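PDB 3K9U: PaiA Acetyltransferase, which transfers the acetyl group of acetyl coenzyme A to polyamines such as spermidine, protecting the cell against their toxicity. Local coordinates for residues Thr15-Ala20 against Tyr45-Leu50; Thr73-Ile78 against Leu92-Glu97; Arg6-Glu11 against Ile63-Ala68; Arg124-Arg129 against Asp152-Lys157. All blocks are in the same frame, centred on the assembly; numbering follows the deposited sequence.

From the N terminus, the end of strand 3-7 and the loop after it (Arg6-Glu11) pair with Ile63-Ala68 (interaction 3) and so close a long, mostly helical excursion. Within that excursion interaction 1 ties helix 13-27 to the start of helix 47-59, so it opens and closes before interaction 3 is complete. Interaction 2 then closes the hairpin of strands 73-83 and 86-94, and interaction 4 later joins strand 122-128 to strand 152-158; nothing crosses. Interactions 2, 3 and 4 all belong to one mixed sheet. Interactions 1, 2 and 3 touch each other through Leu16, Phe77, Leu8 and Phe65, whereas interaction 4 lies about 20 Å, centre to centre, from interaction 2.

Interaction 1. Residues Thr15-Ala20 against Tyr45-Leu50; sequences TLIEVA and YSKEKL
Ile17 and Ala20, on one flank of helix 13-27, meet Tyr45 and the first turn of helix 47-59, a helix-helix contact in the N-terminal helical part of the GNAT acetyltransferase fold. The aromatic part is a CH-pi contact: the methyl CB of Ala20 lies over one face of the Tyr45 ring, 3.6 Å from its centroid and 16° off the ring normal. Tyr45 CG stands opposite its own carbonyl carbon (chi1 -68°), which carries the ring toward helix 13-27, and a near-perpendicular chi2 turns its face to Ala20 CB. The phenol leads on to Arg91, whose NH2 is hydrogen-bonded to Tyr45 OH, and the ring also touches Phe77 of strand 73-83. Replacing Tyr45 by an alanine would probably uncover the Ala20 methyl and leave Arg91 without its phenol partner.

Aliphatic packing makes up the next group. Leu50 reaches Ile17 and Leu16 with one branch, CD1; it lies 4.1 Å from Leu16 CD2, and the two leucine side chains slant across one another. At the exposed margin, Ile17 CD1 meets Lys47 CG at 4.0 Å, with the two chains nearly perpendicular. Backbone also takes part, since Ile17 CG1 rests 3.4 Å from Tyr45 O where the chain turns between helices.

Ser46 is the N-cap of helix 47-59: its OG accepts from Lys49 N at 3.1 Å with an N-H...O angle of 159°, closing the first turn. Across the contact, Ile17 CG1 comes to 3.5 Å from Leu50 CD1, tighter than usual for two carbons.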
# COMPACT_ATOMS: atom_id res chain seq x y z
N THR A 15 5.73 19.83 0.90
CA THR A 15 5.28 18.48 1.23
C THR A 15 4.35 17.98 0.11
O THR A 15 4.39 16.80 -0.28
CB THR A 15 4.68 18.39 2.67
OG1 THR A 15 3.55 19.25 2.78
CG2 THR A 15 5.69 18.83 3.73
N LEU A 16 3.58 18.89 -0.47
CA LEU A 16 2.73 18.55 -1.63
C LEU A 16 3.54 17.99 -2.83
O LEU A 16 3.16 16.97 -3.43
CB LEU A 16 1.88 19.75 -2.02
CG LEU A 16 0.78 19.54 -3.08
CD1 LEU A 16 -0.35 18.71 -2.56
CD2 LEU A 16 0.25 20.88 -3.52
N ILE A 17 4.68 18.60 -3.12
CA ILE A 17 5.56 18.09 -4.18
C ILE A 17 6.04 16.68 -3.86
O ILE A 17 6.08 15.83 -4.75
CB ILE A 17 6.74 19.00 -4.41
CG1 ILE A 17 6.27 20.38 -4.90
CG2 ILE A 17 7.76 18.41 -5.45
CD1 ILE A 17 7.44 21.41 -4.88
N GLU A 18 6.36 16.40 -2.60
CA GLU A 18 6.86 15.07 -2.24
C GLU A 18 5.80 13.98 -2.29
O GLU A 18 6.06 12.90 -2.74
CB GLU A 18 7.55 15.08 -0.89
CG GLU A 18 8.90 15.83 -0.85
CD GLU A 18 9.66 15.86 -2.19
OE1 GLU A 18 9.95 14.77 -2.75
OE2 GLU A 18 9.96 16.98 -2.69
N VAL A 19 4.60 14.28 -1.82
CA VAL A 19 3.47 13.39 -1.94
C VAL A 19 3.23 13.02 -3.43
O VAL A 19 3.22 11.83 -3.82
CB VAL A 19 2.21 14.06 -1.34
CG1 VAL A 19 0.96 13.27 -1.67
CG2 VAL A 19 2.36 14.25 0.18
N ALA A 20 3.05 14.05 -4.26
CA ALA A 20 2.87 13.89 -5.69
C ALA A 20 3.98 13.03 -6.25
O ALA A 20 3.73 12.03 -6.95
CB ALA A 20 2.89 15.23 -6.38
N TYR A 45 4.77 19.89 -11.18
CA TYR A 45 4.92 20.12 -9.75
C TYR A 45 6.12 21.01 -9.35
O TYR A 45 6.62 20.92 -8.26
CB TYR A 45 4.89 18.77 -8.99
CG TYR A 45 3.52 18.10 -9.05
CD1 TYR A 45 2.54 18.39 -8.10
CD2 TYR A 45 3.20 17.20 -10.06
CE1 TYR A 45 1.27 17.80 -8.15
CE2 TYR A 45 1.93 16.61 -10.13
CZ TYR A 45 0.96 16.91 -9.17
OH TYR A 45 -0.31 16.34 -9.23
N SER A 46 6.54 21.91 -10.23
CA SER A 46 7.48 22.94 -9.83
C SER A 46 6.89 23.80 -8.71
O SER A 46 5.67 23.98 -8.64
CB SER A 46 7.80 23.86 -11.02
OG SER A 46 6.72 24.74 -11.24
N LYS A 47 7.76 24.34 -7.85
CA LYS A 47 7.35 25.31 -6.83
C LYS A 47 6.47 26.46 -7.42
O LYS A 47 5.44 26.79 -6.86
CB LYS A 47 8.58 25.94 -6.15
CG LYS A 47 9.26 24.97 -5.16
CD LYS A 47 10.41 25.63 -4.35
CE LYS A 47 10.90 24.73 -3.22
NZ LYS A 47 11.89 23.66 -3.63
N GLU A 48 6.89 27.04 -8.53
CA GLU A 48 6.22 28.25 -9.00
C GLU A 48 4.81 27.91 -9.49
O GLU A 48 3.84 28.58 -9.13
CB GLU A 48 7.02 28.94 -10.09
CG GLU A 48 8.27 29.63 -9.60
CD GLU A 48 9.30 28.65 -9.06
OE1 GLU A 48 9.40 27.53 -9.60
OE2 GLU A 48 10.01 29.01 -8.11
N LYS A 49 4.70 26.85 -10.27
CA LYS A 49 3.44 26.45 -10.86
C LYS A 49 2.44 26.05 -9.78
O LYS A 49 1.30 26.52 -9.82
CB LYS A 49 3.65 25.32 -11.85
CG LYS A 49 2.38 24.94 -12.67
CD LYS A 49 2.75 24.08 -13.93
CE LYS A 49 1.96 24.53 -15.18
NZ LYS A 49 2.18 25.98 -15.63
N LEU A 50 2.86 25.21 -8.82
CA LEU A 50 1.95 24.83 -7.71
C LEU A 50 1.51 26.02 -6.83
O LEU A 50 0.35 26.10 -6.43
CB LEU A 50 2.58 23.79 -6.79
CG LEU A 50 2.58 22.36 -7.28
CD1 LEU A 50 3.27 21.50 -6.21
CD2 LEU A 50 1.11 21.87 -7.62

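Interaction 2. Residues Thr73-Ile78 against Leu92-Glu97; sequences TLIGFI and LYLKPE. With ACO (acetyl coenzyme *a), chain G.
Leu92, Tyr93 and Leu94 form one wall of the acetyl-CoA site, and their strand pairs with Ile75-Ile78. On the cofactor side, Leu92 O accepts from ACO N4P at 2.7 Å and Leu94 N donates to ACO O9P at 3.0 Å; a weak hydrogen bond runs from Leu92 N to the acetyl oxygen, ACO O. The Tyr93 ring lies against the same pantetheine arm, with CD1 3.6 Å from ACO C6P, while its OH is hydrogen-bonded to that of Tyr28.

The other side of this strand completes an antiparallel beta hairpin, its short axes at 167°. Phe77 and Tyr93 form the hydrogen-bonded pair, Phe77 N giving to Tyr93 O and Tyr93 N to Phe77 O. Beyond them Lys95 N donates to Ile75 O at 2.9 Å, with an N-H...O angle of 169°. On the far edge of strand 73-83, Ala68 of strand 63-70 is opposed by two residues, Ile75 and Gly76, which makes a classic beta bulge.

Gly76 sits where a CB would run into Leu94 CD2, which instead lies 3.6 Å from Gly76 CA. Phe77, with CG between its backbone N and carbonyl carbon (chi1 60°), brings CZ to 4.0 Å from Tyr93 CB.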
# COMPACT_ATOMS: atom_id res chain seq x y z
N THR A 73 0.45 15.78 9.20
CA THR A 73 1.38 15.63 8.08
C THR A 73 0.52 15.48 6.82
O THR A 73 -0.37 14.64 6.79
CB THR A 73 2.28 14.40 8.29
OG1 THR A 73 2.95 14.50 9.56
CG2 THR A 73 3.31 14.27 7.15
N LEU A 74 0.78 16.30 5.80
CA LEU A 74 0.09 16.19 4.51
C LEU A 74 0.44 14.85 3.84
O LEU A 74 1.60 14.61 3.55
CB LEU A 74 0.45 17.36 3.56
CG LEU A 74 -0.33 17.36 2.23
CD1 LEU A 74 -1.80 17.76 2.44
CD2 LEU A 74 0.29 18.29 1.22
N ILE A 75 -0.55 13.99 3.58
CA ILE A 75 -0.25 12.74 2.89
C ILE A 75 -1.05 12.48 1.60
O ILE A 75 -0.98 11.40 1.04
CB ILE A 75 -0.35 11.53 3.82
CG1 ILE A 75 -1.72 11.45 4.54
CG2 ILE A 75 0.81 11.56 4.88
CD1 ILE A 75 -2.98 11.10 3.64
N GLY A 76 -1.84 13.46 1.16
CA GLY A 76 -2.65 13.28 -0.05
C GLY A 76 -3.38 14.56 -0.39
O GLY A 76 -3.43 15.49 0.44
N PHE A 77 -3.94 14.64 -1.59
CA PHE A 77 -4.71 15.82 -1.97
C PHE A 77 -5.68 15.53 -3.09
O PHE A 77 -5.56 14.53 -3.74
CB PHE A 77 -3.77 16.94 -2.41
CG PHE A 77 -2.91 16.57 -3.60
CD1 PHE A 77 -1.68 15.92 -3.42
CD2 PHE A 77 -3.32 16.82 -4.88
CE1 PHE A 77 -0.88 15.56 -4.52
CE2 PHE A 77 -2.53 16.46 -5.98
CZ PHE A 77 -1.30 15.83 -5.79
N ILE A 78 -6.61 16.44 -3.33
CA ILE A 78 -7.57 16.30 -4.39
C ILE A 78 -7.78 17.67 -5.03
O ILE A 78 -7.73 18.68 -4.34
CB ILE A 78 -8.90 15.72 -3.86
CG1 ILE A 78 -9.77 15.23 -5.02
CG2 ILE A 78 -9.63 16.74 -2.97
CD1 ILE A 78 -11.15 14.60 -4.62
N LEU A 92 -6.14 13.28 -7.83
CA LEU A 92 -6.31 12.65 -6.52
C LEU A 92 -5.21 11.65 -6.27
O LEU A 92 -5.17 10.59 -6.90
CB LEU A 92 -7.67 11.94 -6.43
CG LEU A 92 -8.02 11.13 -5.19
CD1 LEU A 92 -7.88 11.99 -4.00
CD2 LEU A 92 -9.44 10.59 -5.29
N TYR A 93 -4.34 11.99 -5.34
CA TYR A 93 -3.13 11.22 -5.08
C TYR A 93 -2.83 11.18 -3.59
O TYR A 93 -2.86 12.21 -2.93
CB TYR A 93 -1.93 11.84 -5.84
CG TYR A 93 -2.03 11.71 -7.34
CD1 TYR A 93 -1.65 10.54 -7.98
CD2 TYR A 93 -2.54 12.74 -8.12
CE1 TYR A 93 -1.76 10.40 -9.34
CE2 TYR A 93 -2.65 12.61 -9.49
CZ TYR A 93 -2.25 11.45 -10.10
OH TYR A 93 -2.35 11.31 -11.46
N LEU A 94 -2.53 9.98 -3.08
CA LEU A 94 -2.05 9.77 -1.73
C LEU A 94 -0.64 9.19 -1.78
O LEU A 94 -0.28 8.51 -2.77
CB LEU A 94 -2.89 8.74 -1.01
CG LEU A 94 -4.40 8.96 -1.01
CD1 LEU A 94 -5.15 7.81 -0.24
CD2 LEU A 94 -4.71 10.34 -0.43
N LYS A 95 0.12 9.39 -0.70
CA LYS A 95 1.32 8.60 -0.44
C LYS A 95 0.96 7.13 -0.46
O LYS A 95 -0.04 6.74 0.16
CB LYS A 95 1.93 8.91 0.93
CG LYS A 95 2.82 10.12 1.01
CD LYS A 95 3.60 10.17 2.39
CE LYS A 95 4.98 9.39 2.44
NZ LYS A 95 4.99 8.07 3.21
N PRO A 96 1.77 6.30 -1.13
CA PRO A 96 1.42 4.88 -1.31
C PRO A 96 1.12 4.14 -0.03
O PRO A 96 0.20 3.30 0.02
CB PRO A 96 2.64 4.29 -2.00
CG PRO A 96 3.23 5.50 -2.75
CD PRO A 96 2.98 6.69 -1.89
N GLU A 97 1.86 4.45 1.02
CA GLU A 97 1.71 3.71 2.28
C GLU A 97 0.46 4.14 3.06
O GLU A 97 0.14 3.52 4.06
CB GLU A 97 3.01 3.70 3.14
CG GLU A 97 3.80 4.99 3.17
CD GLU A 97 4.78 5.13 1.98
OE1 GLU A 97 5.79 4.37 1.94
OE2 GLU A 97 4.54 5.98 1.09
N1A ACO G . -3.45 -1.56 -4.03
C2A ACO G . -4.44 -1.95 -4.87
N3A ACO G . -5.65 -1.36 -4.89
C4A ACO G . -5.94 -0.32 -4.09
C5A ACO G . -4.89 0.13 -3.18
C6A ACO G . -3.59 -0.55 -3.19
N6A ACO G . -2.58 -0.19 -2.36
N7A ACO G . -5.39 1.15 -2.50
C8A ACO G . -6.65 1.33 -2.92
N9A ACO G . -6.99 0.47 -3.90
C1B ACO G . -8.34 0.42 -4.55
C2B ACO G . -9.02 -0.95 -4.49
O2B ACO G . -9.97 -1.12 -5.57
C3B ACO G . -9.76 -0.93 -3.18
O3B ACO G . -10.88 -1.84 -3.19
P3B ACO G . -10.61 -3.33 -2.56
O7A ACO G . -10.67 -3.07 -1.11
O8A ACO G . -9.24 -3.72 -3.09
O9A ACO G . -11.78 -4.09 -3.17
C4B ACO G . -10.12 0.54 -2.99
O4B ACO G . -9.25 1.28 -3.85
C5B ACO G . -9.95 1.02 -1.57
O5B ACO G . -10.69 2.23 -1.33
P1A ACO G . -10.05 3.43 -0.47
O1A ACO G . -9.37 2.89 0.77
O2A ACO G . -11.08 4.52 -0.30
O3A ACO G . -8.93 3.93 -1.53
P2A ACO G . -7.73 4.95 -1.14
O4A ACO G . -6.44 4.18 -1.34
O5A ACO G . -8.02 5.66 0.18
O6A ACO G . -7.84 6.05 -2.29
CBP ACO G . -6.75 6.32 -4.39
CCP ACO G . -7.92 5.68 -3.66
CDP ACO G . -6.86 6.01 -5.87
CEP ACO G . -6.88 7.83 -4.20
CAP ACO G . -5.41 5.82 -3.82
OAP ACO G . -5.31 4.39 -3.84
C9P ACO G . -4.21 6.39 -4.52
O9P ACO G . -3.81 7.50 -4.23
N8P ACO G . -3.66 5.64 -5.45
C7P ACO G . -2.55 6.06 -6.28
C6P ACO G . -2.81 7.29 -7.13
C5P ACO G . -3.99 7.17 -8.08
O5P ACO G . -4.19 6.16 -8.75
N4P ACO G . -4.76 8.25 -8.20
C3P ACO G . -5.85 8.33 -9.17
C2P ACO G . -5.34 8.95 -10.46
S1P ACO G . -6.65 9.34 -11.58
C ACO G . -6.98 10.97 -11.28
O ACO G . -6.24 11.58 -10.51
CH3 ACO G . -8.13 11.68 -11.97

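Interaction 3. Residues Arg6-Glu11 against Ile63-Ala68; sequences RKLSIE and ILFLGA
Arg6 and Gly67 form an antiparallel hydrogen-bonded pair with both bonds made: Gly67 N gives to Arg6 O at 3.0 Å and an almost straight 176°, and Arg6 N returns a bond to Gly67 O at 3.2 Å. Lys7 faces Leu66 as a non-hydrogen-bonded pair. One residue further, Leu8 N donates to Phe65 O at 3.1 Å, although strand 3-7 has ended by then, so the pairing carries over into the loop.

Leu8 carries most of the side-chain contact. Its CD1 methyl lies over one face of the Phe65 ring, 3.9 Å from the centroid and 13° off the normal, displaced toward the rim. Phe65 CG stands anti to its own N (chi1 -159°), which places the ring beside Leu8, and its rotation about CB-CG presents a face to CD1. The other branch, Leu8 CD2, covers the backbone of Gly67 at 3.8 Å from its CA; a CB on Gly67 would clash with this methyl. Exchanging Leu8 for an alanine would probably open a gap over Phe65 and Gly67 and leave that ring face without its CH-pi partner. Lys7 CG also touches Leu66 CD2 at 4.1 Å, and a water accepts from Lys7 NZ at 3.1 Å. Arg6 makes a cation-pi contact with Phe69.

Strand 3-7 is outermost in the chain's sheet, and strand 63-70 lies between it and strand 73-83, bonded to the latter through Leu64, Leu66 and Ala68. Leu64, Leu66 and Ala68 pack against helix 103-118, while Ile63 and Phe65 meet helix 47-59 and Leu8 meets Leu74 of strand 73-83.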
# COMPACT_ATOMS: atom_id res chain seq x y z
N ARG A 6 -8.69 19.79 4.67
CA ARG A 6 -8.86 21.23 4.58
C ARG A 6 -8.16 21.81 3.39
O ARG A 6 -7.30 21.18 2.79
CB ARG A 6 -8.34 21.93 5.85
CG ARG A 6 -6.89 21.63 6.19
CD ARG A 6 -6.34 22.67 7.22
NE ARG A 6 -4.90 22.45 7.40
CZ ARG A 6 -4.37 21.50 8.17
NH1 ARG A 6 -3.04 21.36 8.23
NH2 ARG A 6 -5.15 20.70 8.89
N LYS A 7 -8.54 23.05 3.05
CA LYS A 7 -7.93 23.77 1.94
C LYS A 7 -6.42 23.84 2.10
O LYS A 7 -5.89 24.02 3.21
CB LYS A 7 -8.53 25.16 1.80
CG LYS A 7 -10.02 25.14 1.34
CD LYS A 7 -10.60 26.54 1.12
CE LYS A 7 -12.05 26.43 0.59
NZ LYS A 7 -12.47 27.51 -0.37
N LEU A 8 -5.72 23.62 0.99
CA LEU A 8 -4.27 23.72 0.98
C LEU A 8 -3.87 25.18 1.04
O LEU A 8 -4.64 26.05 0.64
CB LEU A 8 -3.71 23.07 -0.27
CG LEU A 8 -3.90 21.56 -0.22
CD1 LEU A 8 -3.86 20.97 -1.63
CD2 LEU A 8 -2.86 20.95 0.69
N SER A 9 -2.68 25.44 1.56
CA SER A 9 -2.18 26.79 1.67
C SER A 9 -0.72 26.73 1.30
O SER A 9 -0.17 25.62 1.09
CB SER A 9 -2.39 27.35 3.09
OG SER A 9 -1.39 26.84 3.97
N ILE A 10 -0.08 27.90 1.20
CA ILE A 10 1.26 27.93 0.61
C ILE A 10 2.30 27.20 1.49
O ILE A 10 3.31 26.71 0.98
CB ILE A 10 1.73 29.37 0.22
CG1 ILE A 10 2.43 30.07 1.38
CG2 ILE A 10 0.58 30.24 -0.33
CD1 ILE A 10 2.84 31.48 1.00
N GLU A 11 2.06 27.12 2.79
CA GLU A 11 2.95 26.34 3.67
C GLU A 11 2.92 24.84 3.36
O GLU A 11 3.82 24.11 3.76
CB GLU A 11 2.64 26.58 5.15
CG GLU A 11 1.18 26.79 5.46
CD GLU A 11 0.83 26.55 6.92
OE1 GLU A 11 1.59 26.96 7.82
OE2 GLU A 11 -0.25 25.95 7.14
N ILE A 63 -12.90 26.35 -7.54
CA ILE A 63 -11.74 25.44 -7.50
C ILE A 63 -11.57 24.86 -6.10
O ILE A 63 -11.32 25.58 -5.13
CB ILE A 63 -10.45 26.13 -7.95
CG1 ILE A 63 -10.54 26.53 -9.43
CG2 ILE A 63 -9.23 25.21 -7.73
CD1 ILE A 63 -9.49 27.58 -9.80
N LEU A 64 -11.71 23.54 -5.99
CA LEU A 64 -11.52 22.84 -4.73
C LEU A 64 -10.18 22.17 -4.76
O LEU A 64 -9.94 21.31 -5.62
CB LEU A 64 -12.58 21.77 -4.53
CG LEU A 64 -14.05 22.15 -4.34
CD1 LEU A 64 -14.53 23.10 -5.42
CD2 LEU A 64 -14.91 20.86 -4.35
N PHE A 65 -9.32 22.52 -3.81
CA PHE A 65 -7.97 21.98 -3.75
C PHE A 65 -7.70 21.69 -2.28
O PHE A 65 -7.36 22.59 -1.49
CB PHE A 65 -7.00 23.00 -4.38
CG PHE A 65 -5.67 22.44 -4.86
CD1 PHE A 65 -5.46 21.09 -5.10
CD2 PHE A 65 -4.63 23.32 -5.13
CE1 PHE A 65 -4.22 20.64 -5.55
CE2 PHE A 65 -3.40 22.88 -5.60
CZ PHE A 65 -3.18 21.54 -5.80
N LEU A 66 -7.88 20.42 -1.91
CA LEU A 66 -7.88 19.99 -0.51
C LEU A 66 -6.75 19.01 -0.24
O LEU A 66 -6.38 18.24 -1.12
CB LEU A 66 -9.20 19.31 -0.16
CG LEU A 66 -10.51 19.94 -0.61
CD1 LEU A 66 -11.69 19.03 -0.33
CD2 LEU A 66 -10.73 21.28 0.08
N GLY A 67 -6.23 19.04 0.98
CA GLY A 67 -5.24 18.11 1.47
C GLY A 67 -5.80 17.20 2.56
O GLY A 67 -6.71 17.60 3.32
N ALA A 68 -5.28 15.97 2.61
CA ALA A 68 -5.53 15.05 3.70
C ALA A 68 -4.32 15.07 4.64
O ALA A 68 -3.19 14.80 4.21
CB ALA A 68 -5.81 13.61 3.17
O HOH W 1 -11.47 27.24 -3.31
O HOH W 2 -7.30 25.58 -1.39

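Interaction 4. Residues Arg124-Arg129 against Asp152-Lys157; sequences RLYVHR and DFIMEK
Leu125 and Met155, then Val127 and Phe153, are the two hydrogen-bonded pairs of an antiparallel match between strands 122-128 and 152-158, neighbours in the C-terminal half of the mixed GNAT sheet, whose short axes run at 152°. Each pair satisfies both of its backbone N-H groups and both carbonyls. Met155 N donates to Leu125 O at 2.9 Å, and Leu125 N gives to Met155 O. In the second pair, Phe153 N reaches Val127 O at 2.8 Å, and Val127 N returns to Phe153 O in the plane of that carbonyl. The carbonyls also receive CA-H...O contacts, the shortest from Arg124 CA to Met155 O at 3.2 Å.

Arg124 NH1 and Glu156 OE2 form a long salt bridge of 3.6 Å, the carboxylate oxygen lying at the guanidinium edge although the two planes stand 80° apart. Lys157 NZ is satisfied outside the pair, by a salt bridge to Glu112 and a hydrogen bond to Asn141 O. Asp152 OD2 comes to the Tyr126 ring edge, and His128 ND1 is hydrogen-bonded to Gln130 N.

Apolar contacts occur on both faces. Ile154 CG1, anti to its carbonyl carbon (chi1 -64°), is thereby placed over the Tyr126 ring, 4.1 Å from its centroid; on the other face, Val127 CG1 meets Met155 SD at 3.8 Å and Leu125 CD1 packs on Met155 CB. Near the strand end, Arg129 CB sits over a face of Phe153, 3.9 Å from the centroid.

Tyr126 touches the cofactor. Leu125 and Met155 pack on Tyr138, probably the proton donor, in helix 132-139, while strands 86-94 and 144-149 flank the pair on its two outer sides.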
# COMPACT_ATOMS: atom_id res chain seq x y z
N ARG A 124 -17.00 14.49 -13.85
CA ARG A 124 -16.26 13.63 -14.77
C ARG A 124 -14.80 13.58 -14.43
O ARG A 124 -14.30 14.42 -13.70
CB ARG A 124 -16.47 14.05 -16.24
CG ARG A 124 -16.21 15.51 -16.56
CD ARG A 124 -16.83 15.95 -17.91
NE ARG A 124 -15.84 15.89 -18.98
CZ ARG A 124 -15.75 14.92 -19.89
NH1 ARG A 124 -16.61 13.90 -19.89
NH2 ARG A 124 -14.78 14.98 -20.81
N LEU A 125 -14.12 12.56 -14.94
CA LEU A 125 -12.71 12.41 -14.69
C LEU A 125 -12.05 11.57 -15.78
O LEU A 125 -12.72 10.79 -16.45
CB LEU A 125 -12.49 11.79 -13.31
CG LEU A 125 -12.94 10.33 -13.08
CD1 LEU A 125 -11.88 9.31 -13.57
CD2 LEU A 125 -13.31 10.06 -11.63
N TYR A 126 -10.74 11.75 -15.95
CA TYR A 126 -9.94 10.90 -16.81
C TYR A 126 -9.02 10.07 -15.91
O TYR A 126 -8.36 10.59 -15.02
CB TYR A 126 -9.08 11.74 -17.78
CG TYR A 126 -9.85 12.58 -18.81
CD1 TYR A 126 -9.65 12.42 -20.18
CD2 TYR A 126 -10.76 13.54 -18.40
CE1 TYR A 126 -10.35 13.20 -21.13
CE2 TYR A 126 -11.45 14.32 -19.32
CZ TYR A 126 -11.26 14.14 -20.68
OH TYR A 126 -12.00 14.93 -21.55
N VAL A 127 -8.98 8.76 -16.14
CA VAL A 127 -8.06 7.86 -15.47
C VAL A 127 -7.39 6.98 -16.56
O VAL A 127 -8.05 6.55 -17.54
CB VAL A 127 -8.79 6.99 -14.44
CG1 VAL A 127 -9.94 6.22 -15.07
CG2 VAL A 127 -7.81 6.02 -13.69
N HIS A 128 -6.10 6.76 -16.41
CA HIS A 128 -5.37 5.88 -17.33
C HIS A 128 -5.93 4.45 -17.19
O HIS A 128 -6.12 3.95 -16.09
CB HIS A 128 -3.87 5.87 -17.01
CG HIS A 128 -3.01 5.32 -18.10
ND1 HIS A 128 -3.00 3.99 -18.44
CD2 HIS A 128 -2.10 5.92 -18.91
CE1 HIS A 128 -2.14 3.79 -19.43
NE2 HIS A 128 -1.59 4.95 -19.74
N ARG A 129 -6.19 3.81 -18.32
CA ARG A 129 -6.76 2.46 -18.35
C ARG A 129 -5.91 1.39 -17.68
O ARG A 129 -6.47 0.41 -17.23
CB ARG A 129 -7.04 2.06 -19.80
CG ARG A 129 -5.77 1.73 -20.61
CD ARG A 129 -5.89 2.22 -22.05
NE ARG A 129 -6.79 1.42 -22.87
CZ ARG A 129 -7.60 1.89 -23.82
NH1 ARG A 129 -8.37 1.04 -24.50
NH2 ARG A 129 -7.67 3.20 -24.08
N ASP A 152 -6.58 6.97 -21.82
CA ASP A 152 -7.50 7.13 -20.70
C ASP A 152 -8.92 6.61 -20.93
O ASP A 152 -9.43 6.55 -22.06
CB ASP A 152 -7.68 8.61 -20.40
CG ASP A 152 -6.40 9.31 -20.04
OD1 ASP A 152 -5.42 8.65 -19.63
OD2 ASP A 152 -6.40 10.55 -20.14
N PHE A 153 -9.57 6.29 -19.82
CA PHE A 153 -11.01 6.12 -19.76
C PHE A 153 -11.65 7.38 -19.18
O PHE A 153 -11.18 7.93 -18.17
CB PHE A 153 -11.38 4.98 -18.80
CG PHE A 153 -11.11 3.61 -19.32
CD1 PHE A 153 -10.65 2.63 -18.45
CD2 PHE A 153 -11.36 3.27 -20.62
CE1 PHE A 153 -10.42 1.34 -18.89
CE2 PHE A 153 -11.11 1.99 -21.06
CZ PHE A 153 -10.64 1.03 -20.19
N ILE A 154 -12.76 7.79 -19.77
CA ILE A 154 -13.50 8.93 -19.26
C ILE A 154 -14.62 8.36 -18.38
O ILE A 154 -15.41 7.54 -18.85
CB ILE A 154 -14.09 9.79 -20.42
CG1 ILE A 154 -12.97 10.41 -21.26
CG2 ILE A 154 -15.03 10.89 -19.88
CD1 ILE A 154 -13.44 11.04 -22.58
N MET A 155 -14.68 8.77 -17.12
CA MET A 155 -15.73 8.28 -16.23
C MET A 155 -16.63 9.41 -15.75
O MET A 155 -16.19 10.55 -15.66
CB MET A 155 -15.13 7.55 -15.03
CG MET A 155 -14.19 6.43 -15.40
SD MET A 155 -13.48 5.57 -13.99
CE MET A 155 -14.84 4.47 -13.50
N GLU A 156 -17.87 9.07 -15.46
CA GLU A 156 -18.86 10.01 -14.99
C GLU A 156 -19.65 9.42 -13.85
O GLU A 156 -19.90 8.22 -13.80
CB GLU A 156 -19.83 10.46 -16.12
CG GLU A 156 -19.10 11.17 -17.28
CD GLU A 156 -20.02 11.70 -18.41
OE1 GLU A 156 -21.21 12.04 -18.18
OE2 GLU A 156 -19.51 11.77 -19.56
N LYS A 157 -20.07 10.32 -12.96
CA LYS A 157 -21.00 10.02 -11.89
C LYS A 157 -22.00 11.13 -11.84
O LYS A 157 -21.62 12.32 -11.89
CB LYS A 157 -20.25 9.98 -10.56
CG LYS A 157 -21.11 9.64 -9.31
CD LYS A 157 -20.21 9.60 -8.05
CE LYS A 157 -20.97 9.19 -6.81
NZ LYS A 157 -20.04 8.99 -5.64